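Local coordinates for protein type II secretion ATPase XpsE (Xanthomonas campestris, PDB 2D28) that belongs to the GspE-like family of type II secretion ATPases and is represented here by its N-terminal domain, a helical bundle followed by a small alpha/beta unit, at residues 8-13 and 56-61; 23-28 and 41-46; 72-77 and 144-149; 84-89 and 124-129; 106-111 and 130-135. The protein carries 1 engineered substitution. One frame throughout, in Å; residues are numbered along the deposited sequence.

Contact 1 of 5, residues 8-13 and 56-61; sequences TRIVEA and ETCAEV
Helix 6-16 crosses helix 51-62 where Ile-10 faces Thr-57, the axes of the two short segments approaching to 9.2 Å with their N-to-C directions 119° apart. This is helix-on-helix packing within the all-helical N-terminal part of the chain, and the methyl of Ala-13 and the short side chains of Thr-57 and Val-61 fill the crossing. CB of Ala-13 comes to 3.5 Å from CG2 of Thr-57. With OG1 of Thr-57 beside its own N (chi1 -54°), CG2 lies anti to that N and meets the other helix, while OG1 bonds to O of Asp-53, one turn back in the same helix, and to Arg-19 outside it. Ile-10 reaches in several directions: CG2 slides past the Thr-57 methyl, CG1 lies 3.8 Å from CB of Val-61, and the far end CD1 stops 3.8 Å from SG of Cys-58. Tyr-114 and, from helix 39-45, Leu-40 also touch Ile-10. Val-61 splits its two methyls between neighbours, CG2 turning toward Ala-13 and CG1 toward Arg-9. The Arg-9 chain bends at its second and third torsions, which places CG1 of Val-61 3.6 Å above the guanidinium plane, over its centre. A long, flexible arginine suits this border because its chain can pack while its nitrogens stay near water. NH2 gives a 2.9 Å hydrogen bond to a water lying in the guanidinium plane, and the same water donates a hydrogen bond to O of Val-61 at 2.7 Å.

Contact 2 of 5, residues 23-28 and 41-46; sequences TDLVRA and ALLGRL. Engineered in segment 23-28: Val-26 (natural residue Leu).
Ala-28 and Leu-43 mark the closest backbone approach of this apolar contact between the C-terminal end of helix 22-27 and helix 39-45, two short members of the N-terminal helical bundle. The packing converges on one methyl. Ala-28 is the first residue beyond its helix, yet its N still bonds to Asp-24 O, so the last turn stays closed and CB is aimed at the partner helix. Three leucines meet it there, Leu-43 through CD2, Leu-42 through CD2 and Leu-46 through CD1, the last two at ordinary van der Waals range, 4.2 and 4.1 Å from CB of Ala-28. Leu-43 sends its other branch, CD1, toward CD1 of Leu-25, 4.3 Å away; Leu-25 also packs on Val-11 and Leu-15 of helix 6-16, tying a third helix to the pair. Leucine suits positions 43 and 46 because each forked end serves two neighbours, and alanine suits its place because it lets the fork tips approach the backbone.

The charged interactions stay at the exposed border. Arg-27 pairs with Asp-24 one helical turn earlier, NH1 to OD1 at 3.4 Å, and a nearly eclipsed third torsion of 15° curls the guanidinium round. Its edge then comes near CD2 of Leu-46, a loose contact that covers part of this exposed leucine. Tightest of all is the central pair, where CB of Ala-28 stands just 3.4 Å from CD2 of Leu-43, closer than carbon atoms usually sit.

Contact 3 of 5, residues 72-77 and 144-149; sequences LGDTPP and IERWYG
The O of Gly-73 takes two hydrogen bonds, from NE1 of Trp-147 at 2.9 Å and from NH2 of Arg-146 at 3.1 Å. The donors reach it from opposite faces of the carbonyl plane, and the oxygen lies close to the plane of the indole but is tilted a little from that of the guanidinium. The indole itself is a platform for the chain that follows. CA of Pro-76 stands 3.6 Å from the centroid of the six-membered ring, only 2° from the normal, a CH-pi contact; the rigid, compact proline ring suits the place, its CD resting near CG of Trp-147. CD of Pro-77 presses near CH2 of Trp-147 at 3.3 Å, and CG of Pro-76 also meets the Tyr-148 ring, whose face carries CB of Trp-147.

Farther out, OD1 of Asp-74 is 3.9 Å from NE of Arg-146, a long salt bridge with the carboxylate almost perpendicular to the guanidinium. No N-H points at this oxygen, and the covered NE has no partner in the model. The irregular loop is thus fastened to the last turn of helix 137-147, while Leu-72 reaches Val-99 of strand 96-102 and Tyr-148 packs on Leu-88 of helix 88-94.

Contact 4 of 5, residues 84-89 and 124-129; sequences QGLSLR and LATGLP
Gln-84 and Gly-85 lie against Ala-125 and Thr-126 in a small surface contact, where the loop leading into helix 88-94 passes the C-terminal turn of helix 116-126. No direct hydrogen bond joins the two sides. The one direct backbone interaction is a weak CA-H...O contact, with CA of Thr-126 3.4 Å from O of Gln-84, and a water completes the backbone link: it accepts from N of Gln-84 at 2.8 Å and donates to O of Thr-126 at 2.9 Å. The water can bridge because one end of the gap offers an N-H and the other a carbonyl. Gly-85, with a positive phi of 91° that glycine adopts easily, brings its bare alpha carbon beside the helix end, where a beta carbon would run into O of Ala-125; its own O lies 3.6 Å from CB of Ala-125.

The apolar part belongs to Leu-86, whose fork straddles two residues: CD2 touches CB of Ala-125, while CD1 lies 3.9 Å from CG2 of Thr-126, the two side chains running at a slant. Thr-126 keeps its polar and apolar branches apart. With chi1 at 55°, OG1 sits between the backbone N and the carbonyl carbon and CG2 is swung toward the loop. OG1 bonds to O of Val-122 within the helix and accepts from N of Leu-128 at 3.2 Å, an ST turn that guides the chain round Gly-127, another glycine with positive phi.

Beyond the contact, Ser-87 caps the start of helix 88-94 through Phe-90 N, Leu-86 rests on Pro-98 of strand 96-102, and Pro-129 leads directly into strand 130-134 beside Leu-106.

Contact 5 of 5, residues 106-111 and 130-135; sequences LDLWIA and LLLHVG
The O of Leu-106 receives N-H from Leu-131 at 2.8 Å, an almost straight bond of 171°, and CA of Leu-130 also lies 3.3 Å from it, a CA-H...O contact. Four more backbone bonds follow in a parallel ladder, Leu-108 N to Leu-131 O, His-133 N to Leu-108 O, Ile-110 N to His-133 O and Gly-135 N to Ile-110 O. Leu-106, Leu-108 and Ile-110 share one face with Leu-130, Leu-132 and Val-134; CD2 of Leu-108 lies 3.9 Å from CD2 of Leu-132, the two side chains pointing the same way. Strand 105-110, helix 116-126 and strand 130-134 follow one another as a beta-alpha-beta unit, and branched aliphatic residues suit this face because the helix covers it with Ile-119 and Val-122.

The other face carries Asp-107, Trp-109, Leu-131 and His-133. Asp-107 has its charge met by Arg-102. In Trp-109, CG anti to the backbone N (chi1 -152°) turns the indole edge toward the partner strand, CD1 3.3 Å from O of His-133, and NE1 bonds to O of Val-67. Gly-135, lacking a CB, fits beside NE1. Helix 137-147 covers this ring. A water donates to O of Ala-111 at 2.7 Å and to O of Gly-135 at 2.8 Å.

Overall arrangement
Along the chain, contact 2 falls between the two segments of contact 1, and both belong to the N-terminal helices 6-16, 22-27, 39-45 and 51-62; their centres are 15 Å apart and Val-11 touches Leu-25. Contacts 3, 4 and 5 come later and share the alpha/beta part. The segments of contacts 4 and 5 alternate along the chain, and the two segments of contact 3 enclose both. Contact 5, the strand pair, is the link: Leu-106 meets contact 4, Trp-109 meets Leu-72 of contact 3, and Val-134 meets Cys-58 and Ala-59 of contact 1, so the helical part packs directly on the sheet. Contacts 1 and 3 lie about 29 Å apart between centres.

Contact 1 of 5, residues 8-13 and 56-61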
# COMPACT_ATOMS: atom_id res chain seq x y z
N THR A 8 11.25 -4.76 -7.51
CA THR A 8 12.24 -4.48 -8.54
C THR A 8 11.63 -3.77 -9.77
O THR A 8 12.21 -2.83 -10.28
CB THR A 8 12.92 -5.76 -8.95
OG1 THR A 8 13.66 -6.29 -7.84
CG2 THR A 8 14.00 -5.55 -10.05
N ARG A 9 10.43 -4.17 -10.16
CA ARG A 9 9.81 -3.61 -11.36
C ARG A 9 9.36 -2.21 -11.00
O ARG A 9 9.33 -1.32 -11.85
CB ARG A 9 8.61 -4.48 -11.78
CG ARG A 9 9.00 -5.85 -12.37
CD ARG A 9 8.01 -6.20 -13.58
NE ARG A 9 6.96 -6.77 -12.89
CZ ARG A 9 5.65 -6.72 -12.97
NH1 ARG A 9 4.86 -6.26 -13.94
NH2 ARG A 9 5.12 -7.31 -11.93
N ILE A 10 8.94 -2.01 -9.76
CA ILE A 10 8.49 -0.69 -9.30
C ILE A 10 9.72 0.30 -9.23
O ILE A 10 9.62 1.43 -9.68
CB ILE A 10 7.73 -0.76 -7.94
CG1 ILE A 10 6.39 -1.41 -8.16
CG2 ILE A 10 7.51 0.61 -7.38
CD1 ILE A 10 5.66 -1.95 -6.96
N VAL A 11 10.79 -0.13 -8.62
CA VAL A 11 12.01 0.65 -8.64
C VAL A 11 12.45 1.00 -10.07
O VAL A 11 12.78 2.13 -10.36
CB VAL A 11 13.16 -0.07 -7.91
CG1 VAL A 11 14.49 0.69 -8.09
CG2 VAL A 11 12.86 -0.15 -6.45
N GLU A 12 12.43 0.02 -10.99
CA GLU A 12 12.81 0.29 -12.35
C GLU A 12 11.88 1.32 -13.02
O GLU A 12 12.30 2.20 -13.75
CB GLU A 12 12.77 -1.02 -13.16
CG GLU A 12 12.65 -0.75 -14.65
CD GLU A 12 12.33 -2.00 -15.47
OE1 GLU A 12 11.13 -2.41 -15.55
OE2 GLU A 12 13.30 -2.57 -16.03
N ALA A 13 10.57 1.23 -12.76
CA ALA A 13 9.64 2.16 -13.28
C ALA A 13 9.78 3.58 -12.64
O ALA A 13 9.58 4.58 -13.32
CB ALA A 13 8.20 1.66 -13.12
N GLU A 56 1.46 5.84 -7.34
CA GLU A 56 1.33 5.79 -8.78
C GLU A 56 1.99 4.63 -9.49
O GLU A 56 1.37 3.91 -10.35
CB GLU A 56 1.93 7.07 -9.40
CG GLU A 56 1.67 7.16 -10.91
CD GLU A 56 0.39 7.90 -11.25
OE1 GLU A 56 -0.42 8.17 -10.30
OE2 GLU A 56 0.22 8.24 -12.46
N THR A 57 3.25 4.42 -9.11
CA THR A 57 4.06 3.42 -9.71
C THR A 57 3.61 2.01 -9.31
O THR A 57 3.63 1.11 -10.15
CB THR A 57 5.52 3.70 -9.38
OG1 THR A 57 5.77 5.05 -9.78
CG2 THR A 57 6.42 2.82 -10.29
N CYS A 58 3.32 1.81 -8.02
CA CYS A 58 2.74 0.55 -7.55
C CYS A 58 1.51 0.22 -8.41
O CYS A 58 1.37 -0.89 -8.91
CB CYS A 58 2.34 0.69 -6.08
SG CYS A 58 3.71 0.62 -4.97
N ALA A 59 0.65 1.19 -8.65
CA ALA A 59 -0.55 0.96 -9.41
C ALA A 59 -0.28 0.61 -10.86
O ALA A 59 -0.88 -0.32 -11.37
CB ALA A 59 -1.45 2.15 -9.33
N GLU A 60 0.67 1.29 -11.50
CA GLU A 60 1.05 0.97 -12.86
C GLU A 60 1.58 -0.39 -12.94
O GLU A 60 1.29 -1.07 -13.88
CB GLU A 60 2.17 1.85 -13.44
CG GLU A 60 1.80 3.27 -13.70
CD GLU A 60 3.04 4.19 -13.92
OE1 GLU A 60 4.25 3.84 -13.68
OE2 GLU A 60 2.79 5.28 -14.40
N VAL A 61 2.47 -0.78 -12.05
CA VAL A 61 3.17 -2.02 -12.26
C VAL A 61 2.25 -3.17 -12.02
O VAL A 61 2.35 -4.24 -12.71
CB VAL A 61 4.45 -2.15 -11.40
CG1 VAL A 61 4.93 -3.54 -11.38
CG2 VAL A 61 5.53 -1.19 -11.93
O HOH W 1 2.35 -6.98 -12.54

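Contact 2 of 5, residues 23-28 and 41-46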
# COMPACT_ATOMS: atom_id res chain seq x y z
N THR A 23 21.22 8.62 -8.59
CA THR A 23 22.16 8.92 -7.50
C THR A 23 21.54 8.66 -6.15
O THR A 23 22.15 8.06 -5.29
CB THR A 23 22.69 10.37 -7.56
OG1 THR A 23 21.61 11.31 -7.66
CG2 THR A 23 23.50 10.57 -8.82
N ASP A 24 20.30 9.08 -5.98
CA ASP A 24 19.58 8.77 -4.76
C ASP A 24 19.38 7.27 -4.51
O ASP A 24 19.41 6.77 -3.34
CB ASP A 24 18.20 9.43 -4.78
CG ASP A 24 18.26 10.94 -4.67
OD1 ASP A 24 19.34 11.51 -4.37
OD2 ASP A 24 17.24 11.64 -4.90
N LEU A 25 19.13 6.53 -5.58
CA LEU A 25 18.85 5.12 -5.44
C LEU A 25 20.12 4.44 -5.00
O LEU A 25 20.05 3.58 -4.17
CB LEU A 25 18.38 4.51 -6.75
CG LEU A 25 18.28 2.99 -6.76
CD1 LEU A 25 17.39 2.46 -5.59
CD2 LEU A 25 17.75 2.54 -8.15
N VAL A 26 21.26 4.81 -5.59
CA VAL A 26 22.54 4.18 -5.20
C VAL A 26 22.88 4.46 -3.73
O VAL A 26 23.32 3.58 -3.02
CB VAL A 26 23.75 4.51 -6.18
CG1 VAL A 26 23.81 5.97 -6.56
CG2 VAL A 26 25.11 4.04 -5.57
N ARG A 27 22.59 5.66 -3.24
CA ARG A 27 22.80 5.93 -1.81
C ARG A 27 21.90 5.07 -0.92
O ARG A 27 22.35 4.51 0.08
CB ARG A 27 22.55 7.39 -1.47
CG ARG A 27 23.47 8.44 -2.13
CD ARG A 27 23.12 9.88 -1.63
NE ARG A 27 22.28 9.75 -0.43
CZ ARG A 27 21.02 10.19 -0.29
NH1 ARG A 27 20.41 10.88 -1.25
NH2 ARG A 27 20.38 9.94 0.86
N ALA A 28 20.62 4.99 -1.25
CA ALA A 28 19.69 4.10 -0.56
C ALA A 28 20.17 2.63 -0.70
O ALA A 28 20.52 2.18 -1.79
CB ALA A 28 18.27 4.28 -1.09
N ALA A 41 10.34 1.39 1.06
CA ALA A 41 10.28 1.97 2.44
C ALA A 41 11.42 2.91 2.75
O ALA A 41 11.18 4.00 3.19
CB ALA A 41 10.25 0.80 3.49
N LEU A 42 12.66 2.52 2.46
CA LEU A 42 13.81 3.32 2.81
C LEU A 42 13.84 4.59 1.96
O LEU A 42 14.06 5.68 2.50
CB LEU A 42 15.09 2.55 2.63
CG LEU A 42 16.39 3.25 2.99
CD1 LEU A 42 16.38 3.58 4.49
CD2 LEU A 42 17.55 2.38 2.61
N LEU A 43 13.58 4.44 0.65
CA LEU A 43 13.42 5.58 -0.26
C LEU A 43 12.38 6.56 0.18
O LEU A 43 12.57 7.78 0.08
CB LEU A 43 13.13 5.09 -1.72
CG LEU A 43 14.24 4.27 -2.38
CD1 LEU A 43 13.76 3.58 -3.65
CD2 LEU A 43 15.47 5.19 -2.69
N GLY A 44 11.24 6.07 0.66
CA GLY A 44 10.23 6.94 1.18
C GLY A 44 10.73 7.66 2.44
O GLY A 44 10.48 8.87 2.62
N ARG A 45 11.46 6.93 3.29
CA ARG A 45 11.89 7.47 4.59
C ARG A 45 13.04 8.46 4.42
O ARG A 45 13.15 9.37 5.22
CB ARG A 45 12.34 6.36 5.54
CG ARG A 45 12.63 6.80 7.02
CD ARG A 45 13.83 6.03 7.70
NE ARG A 45 14.01 6.28 9.15
CZ ARG A 45 13.19 5.88 10.13
NH1 ARG A 45 12.07 5.20 9.86
NH2 ARG A 45 13.48 6.18 11.40
N LEU A 46 13.89 8.27 3.41
CA LEU A 46 14.93 9.22 3.08
C LEU A 46 14.42 10.46 2.30
O LEU A 46 15.20 11.35 1.95
CB LEU A 46 16.05 8.54 2.32
CG LEU A 46 16.89 7.55 3.12
CD1 LEU A 46 17.72 6.68 2.22
CD2 LEU A 46 17.82 8.31 4.05

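Contact 3 of 5, residues 72-77 and 144-149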
# COMPACT_ATOMS: atom_id res chain seq x y z
N LEU A 72 -13.79 8.41 0.18
CA LEU A 72 -14.15 7.79 1.45
C LEU A 72 -14.94 8.76 2.36
O LEU A 72 -14.49 9.88 2.61
CB LEU A 72 -12.83 7.40 2.10
CG LEU A 72 -12.22 6.24 1.30
CD1 LEU A 72 -10.83 6.49 0.70
CD2 LEU A 72 -12.23 5.11 2.22
N GLY A 73 -16.09 8.32 2.88
CA GLY A 73 -16.89 9.09 3.84
C GLY A 73 -16.28 9.19 5.24
O GLY A 73 -15.21 8.67 5.49
N ASP A 74 -17.00 9.84 6.16
CA ASP A 74 -16.51 10.17 7.51
C ASP A 74 -16.50 9.04 8.54
O ASP A 74 -15.77 9.10 9.53
CB ASP A 74 -17.39 11.26 8.13
CG ASP A 74 -17.01 12.61 7.66
OD1 ASP A 74 -15.79 12.94 7.59
OD2 ASP A 74 -17.91 13.42 7.34
N THR A 75 -17.34 8.04 8.33
CA THR A 75 -17.38 6.86 9.17
C THR A 75 -17.44 5.63 8.30
O THR A 75 -17.84 5.74 7.13
CB THR A 75 -18.63 6.90 10.02
OG1 THR A 75 -19.79 6.87 9.16
CG2 THR A 75 -18.70 8.24 10.81
N PRO A 76 -17.06 4.48 8.85
CA PRO A 76 -17.03 3.23 8.07
C PRO A 76 -18.39 2.86 7.48
O PRO A 76 -19.39 3.01 8.16
CB PRO A 76 -16.60 2.15 9.09
CG PRO A 76 -15.92 2.89 10.17
CD PRO A 76 -16.58 4.28 10.23
N PRO A 77 -18.40 2.35 6.25
CA PRO A 77 -19.64 2.09 5.51
C PRO A 77 -20.62 1.14 6.18
O PRO A 77 -21.78 1.53 6.22
CB PRO A 77 -19.15 1.48 4.19
CG PRO A 77 -17.82 1.00 4.48
CD PRO A 77 -17.22 1.98 5.44
N ILE A 144 -7.59 5.67 8.68
CA ILE A 144 -7.58 4.69 9.78
C ILE A 144 -7.92 5.45 11.08
O ILE A 144 -8.80 4.99 11.81
CB ILE A 144 -6.27 3.97 9.94
CG1 ILE A 144 -6.02 3.01 8.74
CG2 ILE A 144 -6.23 3.17 11.31
CD1 ILE A 144 -4.56 2.63 8.54
N GLU A 145 -7.27 6.57 11.34
CA GLU A 145 -7.46 7.32 12.58
C GLU A 145 -8.84 7.97 12.70
O GLU A 145 -9.45 7.99 13.80
CB GLU A 145 -6.42 8.43 12.73
CG GLU A 145 -6.40 9.12 14.11
CD GLU A 145 -6.37 8.10 15.23
OE1 GLU A 145 -5.39 7.33 15.31
OE2 GLU A 145 -7.37 8.00 16.01
N ARG A 146 -9.31 8.54 11.60
CA ARG A 146 -10.60 9.16 11.52
C ARG A 146 -11.70 8.15 11.76
O ARG A 146 -12.63 8.38 12.54
CB ARG A 146 -10.74 9.81 10.14
CG ARG A 146 -12.10 10.30 9.81
CD ARG A 146 -12.03 11.32 8.72
NE ARG A 146 -12.50 10.78 7.47
CZ ARG A 146 -11.81 10.58 6.36
NH1 ARG A 146 -10.48 10.83 6.27
NH2 ARG A 146 -12.48 10.12 5.29
N TRP A 147 -11.56 7.00 11.13
CA TRP A 147 -12.56 6.00 11.27
C TRP A 147 -12.44 5.27 12.63
O TRP A 147 -13.47 4.77 13.13
CB TRP A 147 -12.50 5.00 10.13
CG TRP A 147 -13.18 5.42 8.91
CD1 TRP A 147 -13.72 6.68 8.63
CD2 TRP A 147 -13.45 4.61 7.78
NE1 TRP A 147 -14.31 6.65 7.39
CE2 TRP A 147 -14.16 5.39 6.85
CE3 TRP A 147 -13.18 3.27 7.46
CZ2 TRP A 147 -14.57 4.89 5.62
CZ3 TRP A 147 -13.60 2.76 6.27
CH2 TRP A 147 -14.29 3.57 5.35
N TYR A 148 -11.21 5.21 13.19
CA TYR A 148 -10.95 4.47 14.46
C TYR A 148 -10.04 5.23 15.41
O TYR A 148 -9.56 6.30 15.09
CB TYR A 148 -10.44 3.06 14.19
CG TYR A 148 -11.18 2.33 13.07
CD1 TYR A 148 -12.48 1.96 13.23
CD2 TYR A 148 -10.56 1.98 11.86
CE1 TYR A 148 -13.17 1.29 12.21
CE2 TYR A 148 -11.25 1.35 10.83
CZ TYR A 148 -12.56 0.98 11.03
OH TYR A 148 -13.35 0.33 10.10
N GLY A 149 -9.86 4.74 16.62
CA GLY A 149 -9.13 5.51 17.64
C GLY A 149 -9.55 6.97 17.89
O GLY A 149 -10.74 7.31 18.13

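Contact 4 of 5, residues 84-89 and 124-129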
# COMPACT_ATOMS: atom_id res chain seq x y z
N GLN A 84 -12.97 -9.63 10.56
CA GLN A 84 -12.22 -10.25 11.66
C GLN A 84 -10.75 -10.23 11.40
O GLN A 84 -10.30 -10.32 10.27
CB GLN A 84 -12.49 -11.78 11.79
CG GLN A 84 -13.89 -12.21 11.71
CD GLN A 84 -14.78 -11.66 12.82
OE1 GLN A 84 -14.61 -10.50 13.25
NE2 GLN A 84 -15.78 -12.46 13.25
N GLY A 85 -10.01 -10.26 12.49
CA GLY A 85 -8.64 -10.68 12.47
C GLY A 85 -7.69 -9.57 12.25
O GLY A 85 -6.52 -9.82 12.31
N LEU A 86 -8.18 -8.33 12.06
CA LEU A 86 -7.32 -7.16 11.85
C LEU A 86 -7.45 -6.20 13.02
O LEU A 86 -8.50 -5.59 13.21
CB LEU A 86 -7.69 -6.41 10.54
CG LEU A 86 -7.67 -7.25 9.24
CD1 LEU A 86 -7.85 -6.38 8.02
CD2 LEU A 86 -6.37 -8.06 9.12
N SER A 87 -6.39 -6.07 13.78
CA SER A 87 -6.41 -5.15 14.90
C SER A 87 -6.15 -3.76 14.34
O SER A 87 -5.60 -3.60 13.22
CB SER A 87 -5.32 -5.47 15.92
OG SER A 87 -4.07 -5.45 15.34
N LEU A 88 -6.54 -2.76 15.12
CA LEU A 88 -6.22 -1.38 14.74
C LEU A 88 -4.74 -1.20 14.54
O LEU A 88 -4.30 -0.62 13.57
CB LEU A 88 -6.79 -0.39 15.75
CG LEU A 88 -6.44 1.09 15.50
CD1 LEU A 88 -7.02 1.57 14.14
CD2 LEU A 88 -6.94 1.94 16.65
N ARG A 89 -3.94 -1.82 15.45
CA ARG A 89 -2.50 -1.76 15.36
C ARG A 89 -1.97 -2.31 14.03
O ARG A 89 -1.11 -1.75 13.46
CB ARG A 89 -1.85 -2.58 16.51
CG ARG A 89 -0.33 -2.43 16.61
CD ARG A 89 0.36 -3.64 17.21
NE ARG A 89 0.11 -4.79 16.34
CZ ARG A 89 0.82 -5.13 15.29
NH1 ARG A 89 1.91 -4.44 14.98
NH2 ARG A 89 0.45 -6.18 14.53
N LEU A 124 -5.49 -14.43 5.17
CA LEU A 124 -5.62 -15.52 6.15
C LEU A 124 -6.45 -15.07 7.37
O LEU A 124 -7.33 -15.82 7.87
CB LEU A 124 -4.26 -16.00 6.65
CG LEU A 124 -4.29 -17.19 7.66
CD1 LEU A 124 -4.96 -18.48 7.00
CD2 LEU A 124 -2.88 -17.58 8.11
N ALA A 125 -6.19 -13.86 7.84
CA ALA A 125 -6.85 -13.37 9.06
C ALA A 125 -8.32 -13.09 8.83
O ALA A 125 -9.15 -13.35 9.73
CB ALA A 125 -6.16 -12.14 9.62
N THR A 126 -8.68 -12.58 7.64
CA THR A 126 -10.09 -12.20 7.41
C THR A 126 -10.87 -13.37 6.87
O THR A 126 -12.09 -13.47 7.06
CB THR A 126 -10.25 -11.01 6.41
OG1 THR A 126 -9.57 -11.34 5.17
CG2 THR A 126 -9.56 -9.72 6.93
N GLY A 127 -10.17 -14.25 6.19
CA GLY A 127 -10.82 -15.30 5.43
C GLY A 127 -11.68 -14.80 4.27
O GLY A 127 -12.49 -15.56 3.77
N LEU A 128 -11.46 -13.57 3.82
CA LEU A 128 -12.25 -12.95 2.73
C LEU A 128 -11.42 -12.76 1.49
O LEU A 128 -10.21 -12.48 1.57
CB LEU A 128 -12.81 -11.57 3.14
CG LEU A 128 -13.90 -11.68 4.22
CD1 LEU A 128 -14.27 -10.33 4.77
CD2 LEU A 128 -15.20 -12.41 3.75
N PRO A 129 -12.04 -12.89 0.33
CA PRO A 129 -11.34 -12.52 -0.90
C PRO A 129 -11.21 -10.99 -0.95
O PRO A 129 -12.09 -10.29 -0.49
CB PRO A 129 -12.17 -13.13 -2.02
CG PRO A 129 -13.49 -13.53 -1.46
CD PRO A 129 -13.37 -13.49 0.08
O HOH W 2 -13.44 -11.29 8.38

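Contact 5 of 5, residues 106-111 and 130-135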
# COMPACT_ATOMS: atom_id res chain seq x y z
N LEU A 106 -13.77 -8.08 -0.10
CA LEU A 106 -13.37 -7.00 0.78
C LEU A 106 -12.50 -6.00 0.04
O LEU A 106 -11.39 -6.34 -0.42
CB LEU A 106 -12.62 -7.60 2.00
CG LEU A 106 -12.30 -6.59 3.09
CD1 LEU A 106 -13.64 -6.24 3.87
CD2 LEU A 106 -11.26 -7.21 4.00
N ASP A 107 -12.97 -4.74 -0.03
CA ASP A 107 -12.21 -3.68 -0.58
C ASP A 107 -11.13 -3.26 0.43
O ASP A 107 -11.46 -2.86 1.56
CB ASP A 107 -13.03 -2.49 -1.00
CG ASP A 107 -13.99 -2.79 -2.11
OD1 ASP A 107 -13.57 -3.27 -3.19
OD2 ASP A 107 -15.20 -2.60 -1.99
N LEU A 108 -9.87 -3.37 0.03
CA LEU A 108 -8.76 -3.00 0.90
C LEU A 108 -7.92 -1.95 0.26
O LEU A 108 -7.29 -2.17 -0.79
CB LEU A 108 -7.93 -4.25 1.20
CG LEU A 108 -6.83 -4.08 2.24
CD1 LEU A 108 -7.51 -4.08 3.59
CD2 LEU A 108 -5.72 -5.16 2.20
N TRP A 109 -7.85 -0.82 0.92
CA TRP A 109 -6.99 0.27 0.55
C TRP A 109 -5.58 -0.02 1.08
O TRP A 109 -5.40 -0.21 2.32
CB TRP A 109 -7.57 1.53 1.18
CG TRP A 109 -7.32 2.80 0.51
CD1 TRP A 109 -6.82 2.99 -0.78
CD2 TRP A 109 -7.54 4.12 1.04
NE1 TRP A 109 -6.74 4.33 -1.04
CE2 TRP A 109 -7.17 5.03 0.05
CE3 TRP A 109 -7.92 4.61 2.28
CZ2 TRP A 109 -7.22 6.41 0.25
CZ3 TRP A 109 -8.00 5.99 2.46
CH2 TRP A 109 -7.62 6.86 1.45
N ILE A 110 -4.57 0.01 0.21
CA ILE A 110 -3.27 -0.49 0.61
C ILE A 110 -2.17 0.40 0.09
O ILE A 110 -2.23 0.85 -1.12
CB ILE A 110 -3.14 -2.00 0.14
CG1 ILE A 110 -1.84 -2.63 0.56
CG2 ILE A 110 -3.32 -2.08 -1.39
CD1 ILE A 110 -1.81 -4.10 0.50
N ALA A 111 -1.20 0.72 0.95
CA ALA A 111 -0.04 1.55 0.55
C ALA A 111 1.02 0.82 -0.24
O ALA A 111 1.63 1.40 -1.20
CB ALA A 111 0.59 2.31 1.75
N LEU A 130 -10.04 -10.50 -1.36
CA LEU A 130 -9.72 -9.08 -1.36
C LEU A 130 -9.84 -8.49 -2.74
O LEU A 130 -9.54 -9.19 -3.74
CB LEU A 130 -8.26 -8.88 -0.90
CG LEU A 130 -7.88 -9.59 0.45
CD1 LEU A 130 -6.48 -9.24 0.87
CD2 LEU A 130 -8.79 -9.19 1.59
N LEU A 131 -10.18 -7.21 -2.78
CA LEU A 131 -9.97 -6.36 -3.95
C LEU A 131 -9.07 -5.23 -3.48
O LEU A 131 -9.42 -4.48 -2.60
CB LEU A 131 -11.31 -5.83 -4.49
CG LEU A 131 -11.39 -5.28 -5.91
CD1 LEU A 131 -11.11 -6.35 -6.96
CD2 LEU A 131 -12.76 -4.70 -6.13
N LEU A 132 -7.88 -5.15 -4.06
CA LEU A 132 -6.88 -4.20 -3.66
C LEU A 132 -7.02 -2.87 -4.38
O LEU A 132 -7.20 -2.82 -5.57
CB LEU A 132 -5.48 -4.75 -3.90
CG LEU A 132 -5.14 -6.02 -3.08
CD1 LEU A 132 -3.74 -6.51 -3.48
CD2 LEU A 132 -5.32 -5.71 -1.59
N HIS A 133 -6.92 -1.78 -3.61
CA HIS A 133 -6.93 -0.43 -4.16
C HIS A 133 -5.76 0.34 -3.58
O HIS A 133 -5.57 0.37 -2.34
CB HIS A 133 -8.21 0.27 -3.73
CG HIS A 133 -9.47 -0.44 -4.12
ND1 HIS A 133 -10.25 -1.14 -3.24
CD2 HIS A 133 -10.16 -0.44 -5.28
CE1 HIS A 133 -11.31 -1.64 -3.87
NE2 HIS A 133 -11.24 -1.27 -5.13
N VAL A 134 -4.94 0.92 -4.44
CA VAL A 134 -3.73 1.59 -3.97
C VAL A 134 -4.13 3.02 -3.48
O VAL A 134 -4.93 3.75 -4.11
CB VAL A 134 -2.64 1.67 -5.07
CG1 VAL A 134 -1.32 2.30 -4.55
CG2 VAL A 134 -2.45 0.28 -5.79
N GLY A 135 -3.58 3.39 -2.36
CA GLY A 135 -3.76 4.72 -1.79
C GLY A 135 -2.44 5.27 -1.25
O GLY A 135 -1.47 4.55 -0.97
O HOH W 3 1.13 4.02 -1.76